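PDB 6AF0: Ctr9 protein from Myceliophthora thermophila, which probably binds the RNA polymerase II complex and is represented here by its long array of tetratricopeptide-type helices. Local coordinates for residues A[265-270]-A[310-315]; A[348-353]-A[367-372]; A[526-531]-A[554-559]; A[762-767]-A[777-782]; A[855-860]-A[888-893]. All coordinates share one frame; numbering follows the deposited sequence.

The five contacts follow one another along an elongated, mainly helical superhelix, and the centres of contacts 1 and 5 lie about 110 Å apart. Contacts 2, 4 and 5 each join two consecutive helices running roughly antiparallel. Contact 1 instead joins near-parallel helices with a third between them in sequence, and contact 3 sets a loop and the start of a helix against the following helix. Contacts 1, 4 and 5 are buried, contacts 2 and 3 only partly. Their chemistry also differs: aliphatic in contact 1, aromatic with an arginine in contact 2, alanines beside a loose charge pair in contact 3, phenylalanine and methionine in contact 4, alanines and an amide in contact 5.

Contact 1: A[265-270]-A[310-315]; sequences ANILLG and PLTCAT
The carbonyl oxygen of L311, whose side chain packs on I267, is gripped twice from its own helix: T315 N bonds to L311 O at 3.0 Å and T315 OG1 to the same L311 O at 2.6 Å. The two donors reach it from opposite faces of the carbonyl plane, the hydroxyl from above that plane, and the second bond fixes the rotation of the T315 side chain. Across the contact I267 points at the other helix. With its CG2 anti to the backbone N (chi1 of the CG1 branch -63°), that methyl lies 3.5 Å from L311 CD2, the two side chains running past one another in opposing senses. L268 adds a marginal touch, its CD2 4.5 Å from L311 CD2. The segments belong to helices 263-279 and 310-322, which run in the same general sense at 37°, with helix 285-305 between them in sequence; such near-parallel packing of alternate helices is how an alpha-alpha superhelix of the tetratricopeptide type grows. Their axes stay 10.0 Å apart, spaced by the branched side chains. T312 OG1 is hydrogen-bonded to S302 of helix 285-305, while L268 and L311 also pack against an apolar side chain of another protein's chain.

Contact 2: A[348-353]-A[367-372]; sequences DGWYLL and SDYYRR
The W350 side chain lies roughly perpendicular to that of Y369, yet the rings are only obliquely inclined, the planes 44° apart, with W350 CZ3 3.8 Å from Y369 CE1. The indole lies alongside R372 as well: R372 CB sits over its five-membered ring, 3.8 Å from the centroid, in a CH-pi contact. Because the arginine chain is extended from CG to NE, it runs on along the indole, and R372 NH1 comes within 3.8 Å of W350 CH2, the guanidinium turned 78° from the ring. D368 OD2 holds R372 NE in a 2.6 Å salt bridge. Helices 343-360 and 363-376 form an antiparallel hairpin of the superhelix, their axes 7.7 Å apart. Were W350 an alanine, R372 would probably lose the face its CB rests on and Y369 a neighbour along its ring. Deeper in, Y351 CE1 meets the edge of the Y370 ring, 3.6 Å from Y370 CE1, and their hydroxyls bond to R355 and H358. L353 CB approaches Y369 CD2 at 3.5 Å.

Contact 3: A[526-531]-A[554-559]; sequences RKLLPP and FQAALD
A chi1 of -43° sets L528 CG anti to its carbonyl carbon and carries the leucine's two methyls to helix 547-566, while the bend of R526 at chi2 (-86°) folds its guanidinium back toward D559. L528 CD1 then lies over one face of the R526 guanidinium and 4.1 Å from D559 CB; L528 CD2 comes 3.9 Å from A556 O. R526 NH1 remains 4.0 Å from D559 OD2, the planes 50° apart, beyond a salt bridge, so any attraction at this more exposed edge of the contact is probably modest. Further in, small residues let the chain approach closely: A556 CB rests 3.7 Å from K527 O, and A557 CB 3.8 Å from P531 O. P530 occupies the N-cap position of helix 531-543, P531 being its first residue, and L529 O is tied to S560 OG of the facing helix. The loop thus enters a helical pair, 531-543 with 547-566, matching a tetratricopeptide repeat, in which small residues such as alanine characteristically lie where the two helices meet.

Contact 4: A[762-767]-A[777-782]; sequences IFIKVR and VNMGHI
F763 fits among N778, M779 and I782 where helix 756-770 packs on helix 773-785, the latter belonging to a predicted tetratricopeptide repeat. The helices follow each other through a short turn and run antiparallel at 152°, their axes 10.5 Å apart, a distance bridged by long side chains. The tight part is the buried side. F763 CE1 lies 3.8 Å from N778 CB, and F763 CE2, on the other flank of the ring, 3.7 Å from I782 CG1; both neighbours stand nearly square to the phenylalanine side chain, and each meets its ring obliquely. M779 reaches toward the backbone of helix 756-770: its CG is anti to the carbonyl carbon (chi1 -86°) and the chain bends at chi3, turning its methyl CE in to lie 3.9 Å from F763 CB. The polar end of N778 has its partner outside the two segments: its ND2 is hydrogen-bonded to the backbone of another protein's chain, and aromatic packing from that chain also meets N778 and I782. Q743 of helix 739-752 touches both F763 and N778.

The other side is more solvent-exposed, with less area in contact. I764 meets M779 CE mainly through its backbone CA, at 3.4 Å. R767, partly exposed like I764, lays its extended chain across the methionine. M779 SD sits at the edge of the guanidinium, in its plane, 3.7 Å from R767 NH1.

Contact 5: A[855-860]-A[888-893]; sequences NVAFVQ and EEAIKI
Helices 850-869 and 877-899 form an antiparallel hairpin near the C-terminal end of the superhelix, and A857 and A890 are where they come closest. The two CA atoms are 4.3 Å apart, with A857 CB 4.2 Å from A890 CB. These small side chains allow the 8.5 Å axis separation at an angle of 138°. Beside the alanines V856 takes up the contact: with chi1 -78° its CG2 falls between the backbone N and the carbonyl carbon, and it meets I893 CD1 at 3.5 Å, their side chains roughly perpendicular. Next to it the extended Q860 reaches over A890. Q860 OE1 comes 3.4 Å from A890 CB, whereas its angle to A890 N is too poor for a hydrogen bond. Q860 NE2 stays 3.7 Å from E889 OE1, a loose approach, not a hydrogen bond, with amide and carboxylate planes 81° apart. A leucine for Q860 would remove that amide and probably leave the carboxylate facing an apolar neighbour. V856 and Q860 also touch helix 829-845, and N855 ND2 bonds to the backbone of another protein's chain. The antiparallel pair, with small residues at its closest point, is consistent with a hairpin of a tetratricopeptide-type superhelix.

Contact 1: A[265-270]-A[310-315]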
# COMPACT_ATOMS: atom_id res chain seq x y z
N ALA A 265 -7.08 -36.05 24.84
CA ALA A 265 -8.26 -35.24 25.17
C ALA A 265 -7.89 -33.95 25.88
O ALA A 265 -8.49 -32.90 25.65
CB ALA A 265 -9.26 -36.03 26.01
N ASN A 266 -6.92 -34.03 26.77
CA ASN A 266 -6.45 -32.84 27.46
C ASN A 266 -5.95 -31.75 26.47
O ASN A 266 -6.37 -30.59 26.52
CB ASN A 266 -5.37 -33.21 28.48
CG ASN A 266 -5.93 -33.89 29.73
OD1 ASN A 266 -5.59 -35.04 30.01
ND2 ASN A 266 -6.74 -33.17 30.50
N ILE A 267 -5.06 -32.14 25.56
CA ILE A 267 -4.52 -31.21 24.59
C ILE A 267 -5.63 -30.57 23.80
O ILE A 267 -5.71 -29.33 23.67
CB ILE A 267 -3.54 -31.89 23.61
CG1 ILE A 267 -2.33 -32.42 24.34
CG2 ILE A 267 -2.99 -30.88 22.62
CD1 ILE A 267 -1.61 -31.35 25.15
N LEU A 268 -6.50 -31.42 23.27
CA LEU A 268 -7.55 -30.98 22.39
C LEU A 268 -8.45 -29.95 23.08
O LEU A 268 -8.85 -28.97 22.46
CB LEU A 268 -8.34 -32.19 21.91
CG LEU A 268 -7.57 -33.17 21.03
CD1 LEU A 268 -8.40 -34.40 20.69
CD2 LEU A 268 -7.17 -32.46 19.76
N LEU A 269 -8.72 -30.16 24.36
CA LEU A 269 -9.51 -29.24 25.16
C LEU A 269 -8.77 -27.93 25.38
O LEU A 269 -9.34 -26.87 25.19
CB LEU A 269 -9.87 -29.86 26.50
CG LEU A 269 -11.06 -29.28 27.27
CD1 LEU A 269 -12.32 -29.16 26.44
CD2 LEU A 269 -11.31 -30.22 28.43
N GLY A 270 -7.49 -28.01 25.76
CA GLY A 270 -6.62 -26.82 25.75
C GLY A 270 -6.63 -26.07 24.41
O GLY A 270 -6.53 -24.85 24.37
N PRO A 310 3.98 -34.94 20.59
CA PRO A 310 4.29 -33.81 19.70
C PRO A 310 3.38 -32.60 19.81
O PRO A 310 3.85 -31.50 20.09
CB PRO A 310 4.20 -34.44 18.31
CG PRO A 310 4.58 -35.88 18.54
CD PRO A 310 4.00 -36.22 19.88
N LEU A 311 2.08 -32.79 19.61
CA LEU A 311 1.13 -31.67 19.68
C LEU A 311 1.27 -30.92 20.99
O LEU A 311 1.31 -29.72 21.03
CB LEU A 311 -0.30 -32.18 19.53
CG LEU A 311 -1.40 -31.17 19.21
CD1 LEU A 311 -1.15 -30.53 17.85
CD2 LEU A 311 -2.76 -31.86 19.24
N THR A 312 1.32 -31.66 22.09
CA THR A 312 1.51 -31.04 23.38
C THR A 312 2.79 -30.22 23.39
O THR A 312 2.79 -29.05 23.78
CB THR A 312 1.58 -32.12 24.47
OG1 THR A 312 0.46 -33.00 24.30
CG2 THR A 312 1.61 -31.49 25.88
N CYS A 313 3.86 -30.86 22.93
CA CYS A 313 5.17 -30.24 22.90
C CYS A 313 5.13 -28.90 22.14
O CYS A 313 5.54 -27.87 22.65
CB CYS A 313 6.19 -31.21 22.31
SG CYS A 313 6.59 -32.60 23.42
N ALA A 314 4.58 -28.92 20.95
CA ALA A 314 4.46 -27.70 20.18
C ALA A 314 3.62 -26.62 20.89
O ALA A 314 4.05 -25.48 21.01
CB ALA A 314 3.87 -28.02 18.80
N THR A 315 2.46 -27.01 21.40
CA THR A 315 1.54 -26.10 22.07
C THR A 315 2.18 -25.44 23.28
O THR A 315 2.05 -24.24 23.47
CB THR A 315 0.24 -26.82 22.48
OG1 THR A 315 -0.22 -27.61 21.38
CG2 THR A 315 -0.87 -25.84 22.82

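Contact 2: A[348-353]-A[367-372]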
# COMPACT_ATOMS: atom_id res chain seq x y z
N ASP A 348 4.78 -26.07 12.56
CA ASP A 348 4.50 -25.23 13.73
C ASP A 348 5.71 -25.18 14.63
O ASP A 348 6.07 -24.12 15.15
CB ASP A 348 3.30 -25.75 14.52
CG ASP A 348 1.97 -25.47 13.84
OD1 ASP A 348 1.95 -24.88 12.74
OD2 ASP A 348 0.93 -25.83 14.41
N GLY A 349 6.36 -26.32 14.77
CA GLY A 349 7.61 -26.39 15.52
C GLY A 349 8.71 -25.53 14.92
O GLY A 349 9.39 -24.81 15.65
N TRP A 350 8.88 -25.61 13.60
CA TRP A 350 9.93 -24.83 12.93
C TRP A 350 9.59 -23.36 13.08
O TRP A 350 10.46 -22.53 13.34
CB TRP A 350 10.10 -25.20 11.44
CG TRP A 350 10.79 -26.52 11.18
CD1 TRP A 350 10.28 -27.58 10.49
CD2 TRP A 350 12.09 -26.93 11.64
NE1 TRP A 350 11.18 -28.63 10.48
CE2 TRP A 350 12.29 -28.27 11.17
CE3 TRP A 350 13.10 -26.32 12.39
CZ2 TRP A 350 13.48 -28.99 11.44
CZ3 TRP A 350 14.29 -27.05 12.66
CH2 TRP A 350 14.46 -28.37 12.18
N TYR A 351 8.32 -23.05 12.96
CA TYR A 351 7.89 -21.67 13.08
C TYR A 351 8.21 -21.13 14.48
O TYR A 351 8.71 -20.04 14.60
CB TYR A 351 6.41 -21.54 12.78
CG TYR A 351 5.95 -20.12 12.90
CD1 TYR A 351 6.36 -19.16 11.98
CD2 TYR A 351 5.13 -19.71 13.95
CE1 TYR A 351 5.95 -17.84 12.09
CE2 TYR A 351 4.70 -18.39 14.04
CZ TYR A 351 5.13 -17.47 13.11
OH TYR A 351 4.76 -16.16 13.18
N LEU A 352 7.94 -21.91 15.52
CA LEU A 352 8.28 -21.47 16.89
C LEU A 352 9.77 -21.22 17.08
O LEU A 352 10.16 -20.21 17.65
CB LEU A 352 7.79 -22.47 17.92
CG LEU A 352 6.27 -22.65 18.00
CD1 LEU A 352 5.91 -23.81 18.92
CD2 LEU A 352 5.58 -21.39 18.46
N LEU A 353 10.60 -22.15 16.62
CA LEU A 353 12.04 -21.98 16.65
C LEU A 353 12.46 -20.76 15.83
O LEU A 353 13.31 -19.99 16.25
CB LEU A 353 12.75 -23.23 16.12
CG LEU A 353 12.61 -24.54 16.89
CD1 LEU A 353 13.58 -25.60 16.39
CD2 LEU A 353 12.85 -24.30 18.37
N SER A 367 16.17 -17.86 9.43
CA SER A 367 15.62 -17.80 8.07
C SER A 367 15.47 -19.21 7.50
O SER A 367 14.48 -19.50 6.79
CB SER A 367 16.53 -16.93 7.19
OG SER A 367 17.90 -17.16 7.51
N ASP A 368 16.44 -20.06 7.81
CA ASP A 368 16.40 -21.47 7.42
C ASP A 368 15.20 -22.13 8.07
O ASP A 368 14.39 -22.74 7.38
CB ASP A 368 17.70 -22.18 7.82
CG ASP A 368 17.80 -23.57 7.23
OD1 ASP A 368 18.81 -23.89 6.57
OD2 ASP A 368 16.85 -24.35 7.43
N TYR A 369 15.07 -21.95 9.39
CA TYR A 369 13.89 -22.38 10.17
C TYR A 369 12.56 -21.89 9.58
O TYR A 369 11.67 -22.68 9.30
CB TYR A 369 14.00 -21.88 11.60
CG TYR A 369 15.02 -22.61 12.46
CD1 TYR A 369 15.85 -23.59 11.93
CD2 TYR A 369 15.16 -22.29 13.79
CE1 TYR A 369 16.78 -24.24 12.73
CE2 TYR A 369 16.08 -22.94 14.59
CZ TYR A 369 16.89 -23.91 14.05
OH TYR A 369 17.80 -24.54 14.87
N TYR A 370 12.42 -20.59 9.38
CA TYR A 370 11.24 -20.12 8.66
C TYR A 370 11.01 -20.90 7.35
O TYR A 370 9.88 -21.27 7.04
CB TYR A 370 11.34 -18.62 8.33
CG TYR A 370 10.91 -17.70 9.44
CD1 TYR A 370 9.64 -17.73 9.93
CD2 TYR A 370 11.79 -16.77 9.97
CE1 TYR A 370 9.25 -16.89 10.95
CE2 TYR A 370 11.41 -15.92 10.99
CZ TYR A 370 10.14 -16.00 11.47
OH TYR A 370 9.74 -15.15 12.46
N ARG A 371 12.08 -21.10 6.59
CA ARG A 371 12.00 -21.79 5.31
C ARG A 371 11.48 -23.23 5.50
O ARG A 371 10.60 -23.70 4.77
CB ARG A 371 13.35 -21.74 4.59
CG ARG A 371 13.63 -22.92 3.69
CD ARG A 371 15.09 -23.04 3.31
NE ARG A 371 15.40 -24.42 2.93
CZ ARG A 371 14.93 -25.04 1.85
NH1 ARG A 371 14.10 -24.44 1.00
NH2 ARG A 371 15.29 -26.30 1.60
N ARG A 372 12.02 -23.92 6.50
CA ARG A 372 11.63 -25.30 6.79
C ARG A 372 10.17 -25.40 7.24
O ARG A 372 9.49 -26.38 6.96
CB ARG A 372 12.56 -25.90 7.86
CG ARG A 372 13.95 -26.14 7.31
CD ARG A 372 14.91 -26.75 8.31
NE ARG A 372 16.26 -26.82 7.76
CZ ARG A 372 17.36 -27.13 8.46
NH1 ARG A 372 17.27 -27.43 9.75
NH2 ARG A 372 18.54 -27.15 7.85

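Contact 3: A[526-531]-A[554-559]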
# COMPACT_ATOMS: atom_id res chain seq x y z
N ARG A 526 -6.16 24.82 20.93
CA ARG A 526 -4.77 25.15 21.10
C ARG A 526 -4.01 23.84 20.93
O ARG A 526 -4.23 22.89 21.68
CB ARG A 526 -4.55 25.70 22.50
CG ARG A 526 -3.37 26.63 22.61
CD ARG A 526 -2.04 25.93 22.86
NE ARG A 526 -1.07 26.90 23.40
CZ ARG A 526 -0.67 28.01 22.77
NH1 ARG A 526 -1.12 28.32 21.55
NH2 ARG A 526 0.20 28.82 23.35
N LYS A 527 -3.13 23.80 19.94
CA LYS A 527 -2.47 22.55 19.55
C LYS A 527 -1.00 22.74 19.41
O LYS A 527 -0.53 23.35 18.46
CB LYS A 527 -3.00 21.99 18.22
CG LYS A 527 -3.84 22.94 17.37
CD LYS A 527 -3.06 23.96 16.54
CE LYS A 527 -4.03 24.73 15.65
NZ LYS A 527 -5.14 23.90 15.07
N LEU A 528 -0.27 22.20 20.37
CA LEU A 528 1.15 22.19 20.28
C LEU A 528 1.54 20.70 20.24
O LEU A 528 1.82 20.08 21.28
CB LEU A 528 1.75 23.01 21.43
CG LEU A 528 1.07 24.35 21.77
CD1 LEU A 528 1.99 25.22 22.62
CD2 LEU A 528 0.64 25.14 20.55
N LEU A 529 1.48 20.14 19.02
CA LEU A 529 1.98 18.79 18.69
C LEU A 529 3.39 18.99 18.12
O LEU A 529 3.89 20.12 18.09
CB LEU A 529 1.08 18.14 17.65
CG LEU A 529 -0.41 17.92 17.91
CD1 LEU A 529 -0.89 18.74 19.09
CD2 LEU A 529 -1.23 18.26 16.66
N PRO A 530 4.05 17.92 17.63
CA PRO A 530 5.39 18.18 17.12
C PRO A 530 5.39 19.20 15.96
O PRO A 530 4.47 19.20 15.11
CB PRO A 530 5.90 16.80 16.66
CG PRO A 530 5.03 15.80 17.35
CD PRO A 530 3.71 16.48 17.58
N PRO A 531 6.40 20.09 15.93
CA PRO A 531 6.51 21.22 14.99
C PRO A 531 6.44 20.85 13.50
O PRO A 531 5.84 21.56 12.70
CB PRO A 531 7.89 21.79 15.30
CG PRO A 531 8.13 21.43 16.71
CD PRO A 531 7.53 20.07 16.87
N PHE A 554 1.76 27.77 11.51
CA PHE A 554 3.17 28.12 11.68
C PHE A 554 3.46 28.68 13.07
O PHE A 554 4.48 28.31 13.67
CB PHE A 554 3.63 29.14 10.65
CG PHE A 554 3.60 28.63 9.25
CD1 PHE A 554 4.24 27.44 8.93
CD2 PHE A 554 2.92 29.33 8.24
CE1 PHE A 554 4.20 26.94 7.64
CE2 PHE A 554 2.89 28.84 6.95
CZ PHE A 554 3.54 27.65 6.65
N GLN A 555 2.60 29.57 13.56
CA GLN A 555 2.80 30.17 14.86
C GLN A 555 2.75 29.08 15.90
O GLN A 555 3.59 29.05 16.80
CB GLN A 555 1.74 31.22 15.16
CG GLN A 555 1.95 31.94 16.50
CD GLN A 555 3.32 32.57 16.61
OE1 GLN A 555 4.13 32.20 17.48
NE2 GLN A 555 3.61 33.53 15.72
N ALA A 556 1.78 28.19 15.74
CA ALA A 556 1.61 27.05 16.65
C ALA A 556 2.84 26.15 16.67
O ALA A 556 3.22 25.61 17.71
CB ALA A 556 0.37 26.25 16.26
N ALA A 557 3.46 26.00 15.50
CA ALA A 557 4.70 25.23 15.36
C ALA A 557 5.86 25.86 16.12
O ALA A 557 6.63 25.16 16.79
CB ALA A 557 5.07 25.12 13.90
N LEU A 558 5.99 27.17 15.99
CA LEU A 558 6.98 27.94 16.72
C LEU A 558 6.80 27.78 18.22
O LEU A 558 7.74 27.45 18.94
CB LEU A 558 6.91 29.42 16.34
CG LEU A 558 7.47 29.78 14.97
CD1 LEU A 558 7.23 31.25 14.66
CD2 LEU A 558 8.96 29.47 14.89
N ASP A 559 5.58 27.99 18.69
CA ASP A 559 5.31 27.85 20.11
C ASP A 559 5.75 26.46 20.55
O ASP A 559 6.52 26.30 21.49
CB ASP A 559 3.83 28.07 20.39
CG ASP A 559 3.41 29.49 20.12
OD1 ASP A 559 4.27 30.40 20.23
OD2 ASP A 559 2.23 29.69 19.77

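Contact 4: A[762-767]-A[777-782]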
# COMPACT_ATOMS: atom_id res chain seq x y z
N ILE A 762 -3.87 25.75 -27.44
CA ILE A 762 -2.85 26.00 -26.42
C ILE A 762 -3.41 27.02 -25.45
O ILE A 762 -3.50 26.76 -24.25
CB ILE A 762 -1.53 26.54 -27.02
CG1 ILE A 762 -0.77 25.44 -27.77
CG2 ILE A 762 -0.64 27.09 -25.91
CD1 ILE A 762 -0.87 25.51 -29.27
N PHE A 763 -3.80 28.17 -26.00
CA PHE A 763 -4.40 29.24 -25.22
C PHE A 763 -5.54 28.79 -24.30
O PHE A 763 -5.64 29.30 -23.21
CB PHE A 763 -4.88 30.40 -26.10
CG PHE A 763 -3.78 31.31 -26.55
CD1 PHE A 763 -2.88 31.82 -25.63
CD2 PHE A 763 -3.63 31.66 -27.88
CE1 PHE A 763 -1.85 32.65 -26.03
CE2 PHE A 763 -2.60 32.49 -28.29
CZ PHE A 763 -1.70 32.98 -27.37
N ILE A 764 -6.39 27.85 -24.72
CA ILE A 764 -7.59 27.53 -23.91
C ILE A 764 -7.24 26.81 -22.64
O ILE A 764 -7.88 27.03 -21.59
CB ILE A 764 -8.63 26.63 -24.62
CG1 ILE A 764 -9.03 27.19 -25.97
CG2 ILE A 764 -9.89 26.48 -23.75
CD1 ILE A 764 -9.14 26.11 -27.03
N LYS A 765 -6.28 25.90 -22.75
CA LYS A 765 -5.91 25.09 -21.61
C LYS A 765 -4.75 25.67 -20.81
O LYS A 765 -4.60 25.35 -19.64
CB LYS A 765 -5.70 23.63 -22.01
CG LYS A 765 -7.01 22.85 -22.11
CD LYS A 765 -8.01 23.22 -20.99
CE LYS A 765 -9.05 22.14 -20.70
NZ LYS A 765 -8.49 20.88 -20.13
N VAL A 766 -3.97 26.56 -21.41
CA VAL A 766 -3.12 27.44 -20.60
C VAL A 766 -4.00 28.41 -19.79
O VAL A 766 -3.71 28.65 -18.62
CB VAL A 766 -2.04 28.20 -21.40
CG1 VAL A 766 -2.63 29.04 -22.48
CG2 VAL A 766 -1.24 29.12 -20.50
N ARG A 767 -5.06 28.95 -20.39
CA ARG A 767 -6.01 29.85 -19.70
C ARG A 767 -6.60 29.29 -18.40
O ARG A 767 -6.83 30.04 -17.46
CB ARG A 767 -7.17 30.29 -20.62
CG ARG A 767 -8.55 30.33 -19.98
CD ARG A 767 -9.58 30.86 -20.95
NE ARG A 767 -10.95 30.69 -20.49
CZ ARG A 767 -12.03 31.01 -21.20
NH1 ARG A 767 -11.92 31.51 -22.43
NH2 ARG A 767 -13.24 30.83 -20.68
N VAL A 777 -5.67 38.78 -22.48
CA VAL A 777 -5.41 39.77 -23.50
C VAL A 777 -5.09 39.04 -24.80
O VAL A 777 -5.70 39.29 -25.83
CB VAL A 777 -4.25 40.71 -23.09
CG1 VAL A 777 -3.88 41.68 -24.21
CG2 VAL A 777 -4.63 41.51 -21.85
N ASN A 778 -4.13 38.13 -24.72
CA ASN A 778 -3.70 37.33 -25.87
C ASN A 778 -4.84 36.52 -26.47
O ASN A 778 -4.89 36.29 -27.69
CB ASN A 778 -2.61 36.36 -25.43
CG ASN A 778 -1.34 37.06 -24.96
OD1 ASN A 778 -1.18 38.28 -25.10
ND2 ASN A 778 -0.44 36.28 -24.42
N MET A 779 -5.73 36.06 -25.61
CA MET A 779 -6.94 35.36 -26.04
C MET A 779 -7.86 36.29 -26.81
O MET A 779 -8.24 36.00 -27.94
CB MET A 779 -7.68 34.80 -24.83
CG MET A 779 -7.19 33.43 -24.39
SD MET A 779 -8.53 32.53 -23.61
CE MET A 779 -8.23 30.89 -24.23
N GLY A 780 -8.21 37.41 -26.19
CA GLY A 780 -8.96 38.47 -26.86
C GLY A 780 -8.40 38.84 -28.23
O GLY A 780 -9.15 39.10 -29.16
N HIS A 781 -7.08 38.86 -28.37
CA HIS A 781 -6.42 39.12 -29.65
C HIS A 781 -6.71 38.07 -30.72
O HIS A 781 -6.96 38.40 -31.88
CB HIS A 781 -4.90 39.19 -29.47
CG HIS A 781 -4.45 40.32 -28.61
ND1 HIS A 781 -5.29 41.32 -28.18
CD2 HIS A 781 -3.22 40.64 -28.14
CE1 HIS A 781 -4.61 42.19 -27.46
NE2 HIS A 781 -3.35 41.80 -27.43
N ILE A 782 -6.64 36.80 -30.33
CA ILE A 782 -6.99 35.71 -31.23
C ILE A 782 -8.47 35.78 -31.62
O ILE A 782 -8.80 35.70 -32.79
CB ILE A 782 -6.65 34.34 -30.62
CG1 ILE A 782 -5.15 34.22 -30.32
CG2 ILE A 782 -7.07 33.19 -31.53
CD1 ILE A 782 -4.23 34.44 -31.51

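Contact 5: A[855-860]-A[888-893]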
# COMPACT_ATOMS: atom_id res chain seq x y z
N ASN A 855 -9.62 57.97 -31.94
CA ASN A 855 -10.58 56.87 -31.85
C ASN A 855 -11.98 57.29 -31.45
O ASN A 855 -12.92 56.82 -32.07
CB ASN A 855 -10.08 55.77 -30.92
CG ASN A 855 -8.89 55.05 -31.47
OD1 ASN A 855 -8.40 55.39 -32.54
ND2 ASN A 855 -8.39 54.07 -30.72
N VAL A 856 -12.13 58.13 -30.43
CA VAL A 856 -13.50 58.54 -30.03
C VAL A 856 -14.12 59.24 -31.21
O VAL A 856 -15.28 59.04 -31.51
CB VAL A 856 -13.61 59.48 -28.78
CG1 VAL A 856 -13.44 58.70 -27.48
CG2 VAL A 856 -12.64 60.64 -28.87
N ALA A 857 -13.31 60.02 -31.90
CA ALA A 857 -13.76 60.77 -33.06
C ALA A 857 -14.24 59.83 -34.19
O ALA A 857 -15.41 59.90 -34.60
CB ALA A 857 -12.65 61.66 -33.56
N PHE A 858 -13.33 58.96 -34.66
CA PHE A 858 -13.64 57.94 -35.67
C PHE A 858 -14.94 57.22 -35.32
O PHE A 858 -15.90 57.23 -36.08
CB PHE A 858 -12.49 56.93 -35.74
CG PHE A 858 -12.59 55.96 -36.89
CD1 PHE A 858 -12.06 56.28 -38.14
CD2 PHE A 858 -13.20 54.74 -36.72
CE1 PHE A 858 -12.16 55.39 -39.20
CE2 PHE A 858 -13.31 53.85 -37.78
CZ PHE A 858 -12.78 54.17 -39.02
N VAL A 859 -15.00 56.62 -34.15
CA VAL A 859 -16.20 55.90 -33.77
C VAL A 859 -17.44 56.81 -33.91
O VAL A 859 -18.48 56.37 -34.37
CB VAL A 859 -16.11 55.31 -32.35
CG1 VAL A 859 -17.44 54.65 -31.96
CG2 VAL A 859 -14.99 54.28 -32.27
N GLN A 860 -17.34 58.07 -33.51
CA GLN A 860 -18.51 58.97 -33.55
C GLN A 860 -18.97 59.19 -34.97
O GLN A 860 -20.16 59.23 -35.26
CB GLN A 860 -18.22 60.32 -32.88
CG GLN A 860 -18.20 60.24 -31.36
CD GLN A 860 -17.70 61.51 -30.71
OE1 GLN A 860 -16.78 62.19 -31.22
NE2 GLN A 860 -18.28 61.85 -29.57
N GLU A 888 -20.46 66.52 -33.66
CA GLU A 888 -19.88 67.83 -33.43
C GLU A 888 -18.60 67.63 -32.66
O GLU A 888 -17.55 68.12 -33.04
CB GLU A 888 -20.84 68.77 -32.70
CG GLU A 888 -21.99 69.32 -33.57
CD GLU A 888 -21.61 69.68 -35.02
OE1 GLU A 888 -20.70 70.52 -35.25
OE2 GLU A 888 -22.25 69.14 -35.95
N GLU A 889 -18.70 66.85 -31.60
CA GLU A 889 -17.56 66.60 -30.74
C GLU A 889 -16.42 66.18 -31.64
O GLU A 889 -15.35 66.78 -31.59
CB GLU A 889 -17.89 65.52 -29.70
CG GLU A 889 -16.99 65.45 -28.46
CD GLU A 889 -17.63 64.68 -27.31
OE1 GLU A 889 -18.89 64.62 -27.21
OE2 GLU A 889 -16.88 64.12 -26.48
N ALA A 890 -16.69 65.19 -32.50
CA ALA A 890 -15.70 64.60 -33.41
C ALA A 890 -15.03 65.64 -34.27
O ALA A 890 -13.81 65.70 -34.32
CB ALA A 890 -16.36 63.57 -34.29
N ILE A 891 -15.81 66.47 -34.94
CA ILE A 891 -15.22 67.53 -35.79
C ILE A 891 -14.20 68.36 -34.99
O ILE A 891 -13.13 68.68 -35.50
CB ILE A 891 -16.28 68.45 -36.48
CG1 ILE A 891 -17.08 69.27 -35.47
CG2 ILE A 891 -17.24 67.65 -37.35
CD1 ILE A 891 -16.62 70.71 -35.32
N LYS A 892 -14.53 68.68 -33.73
CA LYS A 892 -13.65 69.47 -32.86
C LYS A 892 -12.33 68.77 -32.66
O LYS A 892 -11.26 69.35 -32.86
CB LYS A 892 -14.29 69.70 -31.49
CG LYS A 892 -15.49 70.62 -31.53
CD LYS A 892 -16.16 70.71 -30.17
CE LYS A 892 -17.31 71.69 -30.17
NZ LYS A 892 -17.86 71.84 -28.80
N ILE A 893 -12.42 67.51 -32.26
CA ILE A 893 -11.24 66.70 -31.93
C ILE A 893 -10.34 66.55 -33.14
O ILE A 893 -9.14 66.78 -33.07
CB ILE A 893 -11.59 65.29 -31.42
CG1 ILE A 893 -12.72 65.32 -30.39
CG2 ILE A 893 -10.36 64.67 -30.81
CD1 ILE A 893 -13.07 63.97 -29.78